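Local atomic coordinates of FLAP endonuclease-1 protein (Methanocaldococcus jannaschii, PDB entry 1A76), a protein that cleaves 5'-overhanging flaps of DNA during replication and repair, as a magnesium-dependent structure-specific endonuclease that also has 5'-3' exonuclease activity. Residues A[306-309]-A[310-314]. Sequence-based numbering, arbitrary orientation.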
loop_
_atom_site.group_PDB
_atom_site.type_symbol
_atom_site.label_atom_id
_atom_site.label_comp_id
_atom_site.label_asym_id
_atom_site.label_seq_id
_atom_site.Cartn_x
_atom_site.Cartn_y
_atom_site.Cartn_z
ATOM N N ASP A 306 -11.008 -14.194 20.509
ATOM C CA ASP A 306 -10.762 -15.518 21.086
ATOM C C ASP A 306 -10.137 -16.406 20.005
ATOM O O ASP A 306 -9.217 -17.182 20.264
ATOM C CB ASP A 306 -12.073 -16.132 21.594
ATOM C CG ASP A 306 -12.518 -15.538 22.932
ATOM O OD1 ASP A 306 -11.693 -14.881 23.602
ATOM O OD2 ASP A 306 -13.694 -15.724 23.313
ATOM N N LYS A 307 -10.629 -16.275 18.779
ATOM C CA LYS A 307 -10.095 -17.055 17.670
ATOM C C LYS A 307 -8.689 -16.550 17.329
ATOM O O LYS A 307 -7.799 -17.345 17.029
ATOM C CB LYS A 307 -10.995 -16.924 16.437
ATOM C CG LYS A 307 -12.456 -17.267 16.685
ATOM C CD LYS A 307 -13.102 -17.840 15.432
ATOM C CE LYS A 307 -14.370 -17.084 15.083
ATOM N NZ LYS A 307 -14.120 -15.613 15.111
ATOM N N LEU A 308 -8.486 -15.233 17.373
ATOM C CA LEU A 308 -7.169 -14.666 17.062
ATOM C C LEU A 308 -6.137 -15.159 18.061
ATOM O O LEU A 308 -5.034 -15.540 17.694
ATOM C CB LEU A 308 -7.194 -13.127 17.064
ATOM C CG LEU A 308 -5.808 -12.443 17.024
ATOM C CD1 LEU A 308 -5.074 -12.777 15.720
ATOM C CD2 LEU A 308 -5.971 -10.931 17.171
ATOM N N TYR A 309 -6.503 -15.149 19.335
ATOM C CA TYR A 309 -5.602 -15.609 20.392
ATOM C C TYR A 309 -5.146 -17.057 20.148
ATOM O O TYR A 309 -3.956 -17.373 20.214
ATOM C CB TYR A 309 -6.324 -15.518 21.741
ATOM C CG TYR A 309 -5.452 -15.789 22.944
ATOM C CD1 TYR A 309 -5.275 -17.091 23.426
ATOM C CD2 TYR A 309 -4.805 -14.742 23.611
ATOM C CE1 TYR A 309 -4.479 -17.347 24.538
ATOM C CE2 TYR A 309 -3.997 -14.988 24.736
ATOM C CZ TYR A 309 -3.843 -16.291 25.189
ATOM O OH TYR A 309 -3.060 -16.537 26.290
ATOM N N ASN A 310 -6.100 -17.935 19.874
ATOM C CA ASN A 310 -5.790 -19.344 19.650
ATOM C C ASN A 310 -4.957 -19.575 18.395
ATOM O O ASN A 310 -4.102 -20.449 18.375
ATOM C CB ASN A 310 -7.087 -20.159 19.600
ATOM C CG ASN A 310 -7.712 -20.327 20.979
ATOM O OD1 ASN A 310 -7.012 -20.285 21.997
ATOM N ND2 ASN A 310 -9.029 -20.519 21.018
ATOM N N LEU A 311 -5.199 -18.792 17.350
ATOM C CA LEU A 311 -4.425 -18.925 16.113
ATOM C C LEU A 311 -2.964 -18.596 16.398
ATOM O O LEU A 311 -2.061 -19.348 16.043
ATOM C CB LEU A 311 -4.965 -17.974 15.033
ATOM C CG LEU A 311 -6.280 -18.384 14.356
ATOM C CD1 LEU A 311 -6.906 -17.175 13.685
ATOM C CD2 LEU A 311 -6.024 -19.484 13.330
ATOM N N ILE A 312 -2.728 -17.466 17.048
ATOM C CA ILE A 312 -1.366 -17.077 17.364
ATOM C C ILE A 312 -0.774 -18.053 18.373
ATOM O O ILE A 312 0.376 -18.455 18.251
ATOM C CB ILE A 312 -1.326 -15.621 17.886
ATOM C CG1 ILE A 312 -1.766 -14.682 16.750
ATOM C CG2 ILE A 312 0.071 -15.270 18.391
ATOM C CD1 ILE A 312 -1.854 -13.207 17.109
ATOM N N ALA A 313 -1.569 -18.458 19.358
ATOM C CA ALA A 313 -1.098 -19.408 20.365
ATOM C C ALA A 313 -0.645 -20.690 19.673
ATOM O O ALA A 313 0.423 -21.229 19.966
ATOM C CB ALA A 313 -2.211 -19.720 21.358
ATOM N N ASN A 314 -1.470 -21.171 18.749
ATOM C CA ASN A 314 -1.168 -22.388 18.013
ATOM C C ASN A 314 -0.079 -22.161 16.972
ATOM O O ASN A 314 0.796 -23.006 16.790
ATOM C CB ASN A 314 -2.441 -22.924 17.356
ATOM C CG ASN A 314 -3.357 -23.623 18.354
ATOM O OD1 ASN A 314 -4.284 -24.337 17.972
ATOM N ND2 ASN A 314 -3.093 -23.421 19.644
#
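In L308, CG stands anti to the backbone N (chi1 168°); in I312, CG1 lies anti to the carbonyl carbon, which brings the two CD1 atoms together. The two side chains run side by side and point the same way. CD1 of L308 touches CD1 of I312 at 3.5 Å, one turn further along. CG1 of I312 also rests on the backbone O of L308, 3.5 Å away. Both residues are buried. L308 reaches I66 and L69 of helix 56-70 and also P281; I312 packs on L280. With an alanine in place of I312, CD1 of L308 would probably lose its neighbour and a gap would open beside L280.

This is an i to i+4 pair inside helix 298-315, the last helix of the modelled chain, far from the metal site. Four successive alpha-helical bonds tie the turn together. The straightest runs from N of I312 to O of L308, 3.1 Å long with an N-H...O angle of 174°. N of A313 gives the shortest, 2.8 Å to O of Y309, and CB of A313 lies close to that same oxygen. L311 N binds K307 O at 3.0 Å, and CG of L311 lies against this oxygen at 3.2 Å. L311 also touches E70 of helix 56-70, as does K307.

Y309 and N310 cross with ring and amide planes 75° apart. OD1 of N310 lies in the ring plane, at the edge, 3.9 Å from CD1 of Y309. Y309 also touches L280 and P281. N310 N bonds to O of D306, whose carboxylate forms salt bridges with K283 and K302.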